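Local atomic coordinates of capsular polysaccharide biosynthesis protein (Burkholderia pseudomallei, PDB entry 4BQN), a protein that binds coenzyme A and is probably an acetyltransferase that acts in the biosynthesis of capsular polysaccharide. Residues Tyr65-Glu70 with Lys176-Ser181; Asn91-Gln96 with Met215-Tyr220. The protein carries 1 engineered substitution. All blocks are in the same frame, centred on the assembly; numbering follows the deposited sequence. Where two conformers were deposited one is given.

Contact 1: residues Tyr65-Glu70 with Lys176-Ser181; sequences YQPVSE and KQIDIS. With COA (coenzyme A), chain C.
Tyr65 and Lys176 meet at their polar ends. Lys176 NZ donates a hydrogen bond to Tyr65 OH, 3.0 Å away. The ammonium comes in at the edge of the phenol ring, near its plane. The lysine reaches it with an extended chain, CG anti to the backbone N (chi1 178°). The same NZ forms a salt bridge with Asp179 OD2 at 2.9 Å, on the syn side of the carboxylate and 17° out of its plane. Ala92 O of strand 91-94 adds a weak hydrogen bond to the ammonium. Asp173 OD2 is the strongest partner of Tyr65 OH and may further offset the lysine charge. Here strand 62-65 of the parallel sheet ends, and the chain runs on as a loop to helix 70-73. Such C-terminal edges of parallel sheets commonly carry ligand sites, and this loop lines the coenzyme A pocket. Pro67 follows, its CG 4.1 Å from Ile178 CG1. Ile178 CD1 lies equally near, and the two side chains cross at about a right angle. Pro67 also packs on Asn172, which binds coenzyme A. Further along, Ser69 N donates to coenzyme A O5A at 2.8 Å, with an N-H...O angle of 150°. Ser69 OG donates to O4A on the same phosphate, also at 2.8 Å. Ser69 is the N-cap of the following helix, and its OG accepts a weak hydrogen bond from Tyr72 N.

Contact 2: residues Asn91-Gln96 with Met215-Tyr220; sequences NALSVQ and MLALGY
Leu93 reaches from strand 91-94 to Ala217 and Leu218 at the C-terminal end of helix 204-217. Its CB leaves the strand toward that helix end. CG lies opposite the carbonyl carbon (chi1 -72°), and the branch there sends CD1 to the helix end. CD1 lies 3.8 Å from Leu218 CD2 and 4.2 Å from Ala217 CB, so one methyl serves both partners. CD2 packs instead against Asp179 of the 176-181 loop. The Leu93 and Leu218 side chains approach at a slant, methyl against methyl. Beside them, Asn91 places its ND2 4.4 Å from the same Leu218 CD2, a loose contact at the margin. Leu218 also packs on Leu62 of the adjacent strand and on Phe29 of helix 27-32. The helix closes with a Schellman motif at Gly219, which has positive phi (100°). Tyr220 N bonds back to Met215 O at 3.1 Å, and Gly219 N to Leu216 O at 3.0 Å. The turn carries the chain on to Tyr220, and Met215 CE sits 3.5 Å above one face of that ring, off its centre. Strand 91-94 is the outermost on its side of the parallel sheet, and the helix end packs beside it. Between the two segments the contact is by van der Waals packing alone. It is small and near the surface, and depends on the fit of a few methyl groups rather than on directional bonds.

From the N terminus, residues 65-70 come first, then 91-96, then 176-181 and finally 215-220. Contact 1 closes a loop of 105 residues and contact 2 one of 118. The two loops cross, because each contact has one segment between the two of the other. They also touch directly. Tyr65 O and Val95 N are 2.7 Å apart, a probable hydrogen bond joining the ends of neighbouring strands. Ile180 O and Gln96 N, at 2.9 Å, probably bond as well. Contact 1 ties the coenzyme A loop to the segment before helix 183-189. Contact 2 ties the outer strand to the end of helix 204-217.

Contact 1: residues Tyr65-Glu70 with Lys176-Ser181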
ATOM      1  N   TYR A  65      -2.742  -3.489  14.915  1.00 10.40           N
ATOM      2  CA  TYR A  65      -1.897  -4.274  14.033  1.00 10.56           C
ATOM      3  C   TYR A  65      -2.579  -4.535  12.710  1.00 10.46           C
ATOM      4  O   TYR A  65      -3.812  -4.551  12.619  1.00 11.87           O
ATOM      5  CB  TYR A  65      -1.514  -5.614  14.706  1.00 11.03           C
ATOM      6  CG  TYR A  65      -2.687  -6.550  14.838  1.00 10.38           C
ATOM      7  CD1 TYR A  65      -3.583  -6.441  15.913  1.00 12.32           C
ATOM      8  CD2 TYR A  65      -2.945  -7.500  13.854  1.00 11.55           C
ATOM      9  CE1 TYR A  65      -4.696  -7.267  16.004  1.00 12.85           C
ATOM     10  CE2 TYR A  65      -4.057  -8.332  13.936  1.00 12.55           C
ATOM     11  CZ  TYR A  65      -4.924  -8.200  15.005  1.00 11.37           C
ATOM     12  OH  TYR A  65      -6.013  -9.030  15.078  1.00 12.81           O
ATOM     13  N   GLN A  66      -1.773  -4.776  11.689  1.00  9.96           N
ATOM     14  CA  GLN A  66      -2.301  -5.230  10.417  1.00 10.60           C
ATOM     15  C   GLN A  66      -2.111  -6.730  10.305  1.00 10.90           C
ATOM     16  O   GLN A  66      -1.139  -7.277  10.847  1.00 11.91           O
ATOM     17  CB  GLN A  66      -1.587  -4.519   9.272  1.00 10.45           C
ATOM     18  CG  GLN A  66      -1.799  -3.012   9.324  1.00 10.86           C
ATOM     19  CD  GLN A  66      -1.167  -2.276   8.169  1.00 10.82           C
ATOM     20  OE1 GLN A  66       0.032  -2.399   7.929  1.00 10.96           O
ATOM     21  NE2 GLN A  66      -1.965  -1.486   7.452  1.00 10.64           N
ATOM     22  N   PRO A  67      -3.021  -7.418   9.604  1.00 11.01           N
ATOM     23  CA  PRO A  67      -2.842  -8.860   9.420  1.00 10.93           C
ATOM     24  C   PRO A  67      -1.517  -9.228   8.725  1.00 11.87           C
ATOM     25  O   PRO A  67      -1.159  -8.627   7.713  1.00 12.74           O
ATOM     26  CB  PRO A  67      -4.030  -9.232   8.527  1.00 12.80           C
ATOM     27  CG  PRO A  67      -5.100  -8.252   8.903  1.00 13.99           C
ATOM     28  CD  PRO A  67      -4.309  -6.960   9.051  1.00 12.78           C
ATOM     29  N   VAL A  68      -0.796 -10.194   9.290  1.00 11.31           N
ATOM     30  CA  VAL A  68       0.453 -10.689   8.693  1.00 11.76           C
ATOM     31  C   VAL A  68       0.464 -12.197   8.845  1.00 11.73           C
ATOM     32  O   VAL A  68       0.450 -12.719   9.960  1.00 12.59           O
ATOM     33  CB  VAL A  68       1.728 -10.101   9.363  1.00 12.08           C
ATOM     34  CG1 VAL A  68       2.982 -10.665   8.696  1.00 13.24           C
ATOM     35  CG2 VAL A  68       1.745  -8.581   9.307  1.00 12.05           C
ATOM     36  N   SER A  69       0.520 -12.898   7.716  1.00 12.74           N
ATOM     37  CA  SER A  69       0.462 -14.348   7.695  1.00 13.04           C
ATOM     38  C   SER A  69       1.719 -14.985   8.277  1.00 12.82           C
ATOM     39  O   SER A  69       2.791 -14.373   8.288  1.00 13.58           O
ATOM     40  CB  SER A  69       0.290 -14.862   6.255  1.00 14.04           C
ATOM     41  OG  SER A  69       1.498 -14.673   5.523  1.00 16.19           O
ATOM     42  N   GLU A  70       1.587 -16.237   8.701  1.00 14.08           N
ATOM     43  CA  GLU A  70       2.740 -17.032   9.124  0.70 13.01           C
ATOM     44  C   GLU A  70       3.678 -17.320   7.949  1.00 13.20           C
ATOM     45  O   GLU A  70       4.898 -17.399   8.131  1.00 13.88           O
ATOM     46  CB  GLU A  70       2.294 -18.336   9.792  0.70 14.06           C
ATOM     47  CG  GLU A  70       3.437 -19.306  10.062  0.70 15.49           C
ATOM     48  CD  GLU A  70       3.114 -20.359  11.107  0.70 22.19           C
ATOM     49  OE1 GLU A  70       2.318 -20.077  12.036  0.70 22.41           O
ATOM     50  OE2 GLU A  70       3.684 -21.468  11.005  0.70 26.02           O
ATOM     51  N   LYS A 176      -9.887 -13.968  11.811  1.00 16.88           N
ATOM     52  CA  LYS A 176     -10.514 -12.857  12.526  1.00 15.60           C
ATOM     53  C   LYS A 176     -10.836 -11.705  11.577  1.00 13.91           C
ATOM     54  O   LYS A 176      -9.932 -11.192  10.915  1.00 15.22           O
ATOM     55  CB  LYS A 176      -9.591 -12.359  13.637  1.00 16.79           C
ATOM     56  CG  LYS A 176     -10.163 -11.170  14.382  1.00 16.83           C
ATOM     57  CD  LYS A 176      -9.135 -10.522  15.296  1.00 15.42           C
ATOM     58  CE  LYS A 176      -9.595  -9.117  15.653  1.00 18.12           C
ATOM     59  NZ  LYS A 176      -8.609  -8.365  16.480  1.00 19.79           N
ATOM     60  N   GLN A 177     -12.105 -11.286  11.532  1.00 14.45           N
ATOM     61  CA  GLN A 177     -12.525 -10.166  10.685  0.70 15.96           C
ATOM     62  C   GLN A 177     -11.722  -8.915  11.037  1.00 13.12           C
ATOM     63  O   GLN A 177     -11.487  -8.639  12.202  1.00 15.17           O
ATOM     64  CB  GLN A 177     -14.026  -9.910  10.865  0.70 21.58           C
ATOM     65  CG  GLN A 177     -14.629  -8.868   9.931  0.70 21.39           C
ATOM     66  CD  GLN A 177     -16.144  -8.821  10.031  0.70 28.35           C
ATOM     67  OE1 GLN A 177     -16.844  -9.663   9.464  0.70 38.91           O
ATOM     68  NE2 GLN A 177     -16.659  -7.835  10.754  0.70 34.40           N
ATOM     69  N   ILE A 178     -11.292  -8.162  10.018  1.00 13.01           N
ATOM     70  CA  ILE A 178     -10.544  -6.930  10.260  1.00 12.30           C
ATOM     71  C   ILE A 178     -11.424  -5.938  11.031  1.00 11.69           C
ATOM     72  O   ILE A 178     -12.569  -5.693  10.653  1.00 15.44           O
ATOM     73  CB  ILE A 178     -10.015  -6.306   8.950  1.00 11.84           C
ATOM     74  CG1 ILE A 178      -9.010  -7.256   8.302  1.00 12.69           C
ATOM     75  CG2 ILE A 178      -9.403  -4.945   9.230  1.00 13.92           C
ATOM     76  CD1 ILE A 178      -8.386  -6.749   7.010  1.00 15.14           C
ATOM     77  N   ASP A 179     -10.910  -5.396  12.135  1.00 11.67           N
ATOM     78  CA  ASP A 179     -11.692  -4.472  12.952  1.00 12.99           C
ATOM     79  C   ASP A 179     -11.933  -3.106  12.310  1.00 13.29           C
ATOM     80  O   ASP A 179     -13.037  -2.567  12.423  1.00 16.01           O
ATOM     81  CB  ASP A 179     -11.055  -4.269  14.335  1.00 14.23           C
ATOM     82  CG  ASP A 179     -11.075  -5.527  15.187  1.00 14.24           C
ATOM     83  OD1 ASP A 179     -12.173  -6.083  15.395  1.00 16.93           O
ATOM     84  OD2 ASP A 179      -9.992  -5.951  15.646  1.00 16.47           O
ATOM     85  N   ILE A 180     -10.917  -2.555  11.643  1.00 12.08           N
ATOM     86  CA  ILE A 180     -10.919  -1.144  11.256  1.00 12.04           C
ATOM     87  C   ILE A 180     -10.535  -1.047   9.783  1.00 12.19           C
ATOM     88  O   ILE A 180      -9.431  -1.441   9.412  1.00 13.18           O
ATOM     89  CB  ILE A 180      -9.925  -0.341  12.123  1.00 12.73           C
ATOM     90  CG1 ILE A 180     -10.317  -0.398  13.614  1.00 15.81           C
ATOM     91  CG2 ILE A 180      -9.859   1.106  11.662  1.00 14.78           C
ATOM     92  CD1 ILE A 180      -9.145  -0.230  14.564  1.00 14.69           C
ATOM     93  N   SER A 181     -11.449  -0.539   8.950  0.69 12.87           N
ATOM     94  CA  SER A 181     -11.241  -0.435   7.499  0.69 12.29           C
ATOM     95  C   SER A 181     -11.798   0.858   6.908  0.69 12.82           C
ATOM     96  O   SER A 181     -12.638   1.526   7.519  0.69 16.96           O
ATOM     97  CB  SER A 181     -11.888  -1.611   6.773  0.69 13.62           C
ATOM     98  OG  SER A 181     -11.341  -2.849   7.177  0.69 14.82           O
TER
HETATM   99  N1A COA C 320      -4.944  -6.315  -3.802  0.88 11.01           N
HETATM  100  C2A COA C 320      -3.985  -6.997  -4.478  0.88 11.40           C
HETATM  101  N3A COA C 320      -2.879  -7.474  -3.882  0.88 11.17           N
HETATM  102  C4A COA C 320      -2.718  -7.308  -2.549  0.88 11.15           C
HETATM  103  C5A COA C 320      -3.716  -6.594  -1.762  0.88 10.57           C
HETATM  104  C6A COA C 320      -4.881  -6.086  -2.475  0.88 10.19           C
HETATM  105  N6A COA C 320      -5.837  -5.408  -1.808  0.88 11.13           N
HETATM  106  N7A COA C 320      -3.303  -6.568  -0.474  0.88 12.43           N
HETATM  107  C8A COA C 320      -2.123  -7.235  -0.437  0.88 11.16           C
HETATM  108  N9A COA C 320      -1.770  -7.647  -1.676  0.88 11.19           N
HETATM  109  C1B COA C 320      -0.601  -8.442  -2.072  0.88 12.15           C
HETATM  110  C2B COA C 320       0.670  -8.177  -1.286  0.88 13.86           C
HETATM  111  O2B COA C 320       1.395  -7.088  -1.862  0.88 13.58           O
HETATM  112  C3B COA C 320       1.363  -9.520  -1.448  0.88 13.79           C
HETATM  113  O3B COA C 320       1.905  -9.553  -2.782  0.88 14.72           O
HETATM  114  P3B COA C 320       2.951 -10.678  -3.260  0.44 16.82           P
HETATM  115  O7A COA C 320       3.360 -10.205  -4.633  0.44 21.14           O
HETATM  116  O8A COA C 320       4.065 -10.608  -2.250  0.44 16.50           O
HETATM  117  O9A COA C 320       2.202 -11.989  -3.252  0.44 17.89           O
HETATM  118  C4B COA C 320       0.207 -10.517  -1.373  0.88 12.45           C
HETATM  119  O4B COA C 320      -0.962  -9.790  -1.758  0.88 12.21           O
HETATM  120  C5B COA C 320       0.002 -11.138   0.009  0.88 13.86           C
HETATM  121  O5B COA C 320      -0.163 -10.068   0.932  0.88 13.60           O
HETATM  122  P1A COA C 320      -1.305 -10.072   2.035  0.88 14.06           P
HETATM  123  O1A COA C 320      -1.251  -8.725   2.692  0.88 13.79           O
HETATM  124  O2A COA C 320      -2.615 -10.505   1.448  0.88 14.79           O
HETATM  125  O3A COA C 320      -0.914 -11.211   3.086  0.88 15.21           O
HETATM  126  P2A COA C 320       0.358 -11.513   4.029  0.88 14.17           P
HETATM  127  O4A COA C 320       0.988 -12.790   3.531  0.88 17.02           O
HETATM  128  O5A COA C 320      -0.177 -11.496   5.434  0.88 15.04           O
HETATM  129  O6A COA C 320       1.395 -10.326   3.809  0.88 13.66           O
HETATM  130  CBP COA C 320       2.452  -8.173   3.848  0.88 15.21           C
HETATM  131  CCP COA C 320       1.370  -9.049   4.478  0.88 15.05           C
HETATM  132  CDP COA C 320       2.471  -6.801   4.511  0.88 18.35           C
HETATM  133  CEP COA C 320       3.799  -8.818   4.130  0.88 19.76           C
HETATM  134  CAP COA C 320       2.159  -8.075   2.328  0.88 13.61           C
HETATM  135  OAP COA C 320       0.988  -7.286   2.109  0.88 12.62           O
HETATM  136  C9P COA C 320       3.262  -7.545   1.425  0.88 19.90           C
HETATM  137  O9P COA C 320       4.137  -8.296   1.012  0.88 22.45           O
HETATM  138  N8P COA C 320       3.213  -6.263   1.048  0.88 18.41           N
HETATM  139  C7P COA C 320       4.188  -5.685   0.132  0.88 22.56           C
HETATM  140  C6P COA C 320       5.553  -5.407   0.737  0.88 26.53           C
HETATM  141  C5P COA C 320       5.380  -4.413   1.853  0.88 32.56           C
HETATM  142  O5P COA C 320       5.179  -4.778   3.002  0.88 26.92           O
HETATM  143  N4P COA C 320       5.460  -3.145   1.495  0.88 38.10           N
HETATM  144  C3P COA C 320       5.311  -2.082   2.448  0.88 35.62           C
HETATM  145  C2P COA C 320       4.185  -1.170   2.018  0.88 27.88           C
HETATM  146  S1P COA C 320       3.642  -0.287   3.427  0.88 26.50           S

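Contact 2: residues Asn91-Gln96 with Met215-Tyr220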
ATOM      1  N   ASN A  91      -6.284  -4.954  24.636  1.00 18.89           N
ATOM      2  CA  ASN A  91      -7.145  -4.893  23.459  0.70 18.90           C
ATOM      3  C   ASN A  91      -6.291  -4.948  22.190  1.00 15.82           C
ATOM      4  O   ASN A  91      -5.415  -4.099  22.019  1.00 17.34           O
ATOM      5  CB  ASN A  91      -7.934  -3.576  23.504  0.70 23.56           C
ATOM      6  CG  ASN A  91      -9.024  -3.487  22.450  0.70 25.13           C
ATOM      7  OD1 ASN A  91      -9.456  -4.491  21.879  0.70 29.24           O
ATOM      8  ND2 ASN A  91      -9.492  -2.266  22.204  0.70 27.11           N
ATOM      9  N   ALA A  92      -6.556  -5.923  21.321  1.00 16.49           N
ATOM     10  CA  ALA A  92      -5.875  -6.039  20.033  1.00 14.98           C
ATOM     11  C   ALA A  92      -6.886  -5.726  18.925  1.00 14.96           C
ATOM     12  O   ALA A  92      -7.908  -6.405  18.786  1.00 17.83           O
ATOM     13  CB  ALA A  92      -5.285  -7.433  19.860  1.00 17.57           C
ATOM     14  N   LEU A  93      -6.619  -4.667  18.166  1.00 13.31           N
ATOM     15  CA  LEU A  93      -7.511  -4.239  17.085  1.00 13.67           C
ATOM     16  C   LEU A  93      -6.786  -4.314  15.766  1.00 12.48           C
ATOM     17  O   LEU A  93      -5.697  -3.727  15.592  1.00 12.74           O
ATOM     18  CB  LEU A  93      -8.005  -2.810  17.318  1.00 15.23           C
ATOM     19  CG  LEU A  93      -9.023  -2.603  18.441  1.00 16.40           C
ATOM     20  CD1 LEU A  93      -9.223  -1.113  18.681  1.00 18.07           C
ATOM     21  CD2 LEU A  93     -10.348  -3.273  18.106  1.00 24.35           C
ATOM     22  N   SER A  94      -7.360  -5.070  14.835  1.00 12.21           N
ATOM     23  CA  SER A  94      -6.771  -5.152  13.504  1.00 12.01           C
ATOM     24  C   SER A  94      -7.190  -3.997  12.607  1.00 10.74           C
ATOM     25  O   SER A  94      -8.347  -3.529  12.625  1.00 12.16           O
ATOM     26  CB  SER A  94      -7.062  -6.498  12.854  1.00 12.84           C
ATOM     27  OG  SER A  94      -8.456  -6.761  12.874  1.00 12.76           O
ATOM     28  N   VAL A  95      -6.213  -3.559  11.824  1.00 10.79           N
ATOM     29  CA  VAL A  95      -6.343  -2.446  10.899  1.00 11.20           C
ATOM     30  C   VAL A  95      -6.069  -2.945   9.489  1.00  9.91           C
ATOM     31  O   VAL A  95      -5.074  -3.651   9.247  1.00 11.45           O
ATOM     32  CB  VAL A  95      -5.320  -1.338  11.239  1.00 12.25           C
ATOM     33  CG1 VAL A  95      -5.455  -0.162  10.275  1.00 14.12           C
ATOM     34  CG2 VAL A  95      -5.510  -0.882  12.674  1.00 13.21           C
ATOM     35  N   GLN A  96      -6.939  -2.545   8.571  1.00 10.89           N
ATOM     36  CA  GLN A  96      -6.831  -2.879   7.175  1.00 10.90           C
ATOM     37  C   GLN A  96      -5.429  -2.591   6.621  1.00 10.02           C
ATOM     38  O   GLN A  96      -4.840  -1.542   6.916  1.00 11.07           O
ATOM     39  CB  GLN A  96      -7.850  -2.041   6.408  1.00 12.08           C
ATOM     40  CG  GLN A  96      -7.842  -2.214   4.898  1.00 12.50           C
ATOM     41  CD  GLN A  96      -9.044  -1.530   4.293  1.00 12.33           C
ATOM     42  OE1 GLN A  96      -9.266  -0.344   4.524  1.00 13.34           O
ATOM     43  NE2 GLN A  96      -9.853  -2.287   3.533  1.00 14.74           N
ATOM     44  N   MET A 215      -9.478   5.853  16.036  1.00 11.67           N
ATOM     45  CA  MET A 215      -9.953   6.590  17.208  1.00 13.44           C
ATOM     46  C   MET A 215     -11.414   6.309  17.495  1.00 13.30           C
ATOM     47  O   MET A 215     -11.791   6.197  18.663  1.00 15.47           O
ATOM     48  CB  MET A 215      -9.696   8.088  17.068  1.00 13.25           C
ATOM     49  CG  MET A 215      -8.210   8.449  17.174  1.00 13.63           C
ATOM     50  SD  MET A 215      -7.862  10.214  17.264  1.00 15.10           S
ATOM     51  CE  MET A 215      -8.732  10.626  18.787  1.00 16.70           C
ATOM     52  N   LEU A 216     -12.237   6.176  16.453  1.00 12.36           N
ATOM     53  CA  LEU A 216     -13.653   5.851  16.680  1.00 13.49           C
ATOM     54  C   LEU A 216     -13.779   4.480  17.320  1.00 15.05           C
ATOM     55  O   LEU A 216     -14.591   4.298  18.219  1.00 15.84           O
ATOM     56  CB  LEU A 216     -14.448   5.897  15.374  1.00 13.22           C
ATOM     57  CG  LEU A 216     -14.530   7.284  14.739  1.00 12.81           C
ATOM     58  CD1 LEU A 216     -15.105   7.222  13.331  1.00 16.21           C
ATOM     59  CD2 LEU A 216     -15.351   8.250  15.589  1.00 16.37           C
ATOM     60  N   ALA A 217     -12.953   3.532  16.877  1.00 13.57           N
ATOM     61  CA  ALA A 217     -12.980   2.165  17.426  1.00 14.45           C
ATOM     62  C   ALA A 217     -12.594   2.151  18.901  1.00 15.42           C
ATOM     63  O   ALA A 217     -13.056   1.301  19.663  1.00 19.01           O
ATOM     64  CB  ALA A 217     -12.048   1.262  16.629  1.00 14.53           C
ATOM     65  N   LEU A 218     -11.740   3.094  19.293  1.00 14.30           N
ATOM     66  CA  LEU A 218     -11.322   3.246  20.683  1.00 15.42           C
ATOM     67  C   LEU A 218     -12.323   3.997  21.565  1.00 16.50           C
ATOM     68  O   LEU A 218     -12.139   4.070  22.783  1.00 21.29           O
ATOM     69  CB  LEU A 218      -9.960   3.935  20.734  1.00 16.28           C
ATOM     70  CG  LEU A 218      -8.809   3.113  20.154  1.00 16.18           C
ATOM     71  CD1 LEU A 218      -7.573   3.993  20.092  1.00 18.45           C
ATOM     72  CD2 LEU A 218      -8.544   1.868  20.994  1.00 19.31           C
ATOM     73  N   GLY A 219     -13.382   4.546  20.963  1.00 16.01           N
ATOM     74  CA  GLY A 219     -14.429   5.225  21.724  1.00 15.52           C
ATOM     75  C   GLY A 219     -14.353   6.732  21.755  1.00 16.08           C
ATOM     76  O   GLY A 219     -15.139   7.363  22.455  1.00 19.89           O
ATOM     77  N   TYR A 220     -13.428   7.331  21.001  1.00 14.84           N
ATOM     78  CA  TYR A 220     -13.420   8.788  20.855  1.00 14.60           C
ATOM     79  C   TYR A 220     -14.595   9.233  19.991  1.00 17.27           C
ATOM     80  O   TYR A 220     -15.080   8.458  19.171  1.00 19.27           O
ATOM     81  CB  TYR A 220     -12.101   9.272  20.234  1.00 16.04           C
ATOM     82  CG  TYR A 220     -10.907   9.040  21.130  1.00 15.17           C
ATOM     83  CD1 TYR A 220     -10.614   9.925  22.168  1.00 17.36           C
ATOM     84  CD2 TYR A 220     -10.070   7.938  20.948  1.00 15.77           C
ATOM     85  CE1 TYR A 220      -9.539   9.709  23.012  1.00 18.57           C
ATOM     86  CE2 TYR A 220      -8.979   7.723  21.779  1.00 17.73           C
ATOM     87  CZ  TYR A 220      -8.722   8.611  22.807  1.00 19.18           C
ATOM     88  OH  TYR A 220      -7.644   8.398  23.633  1.00 19.74           O
TER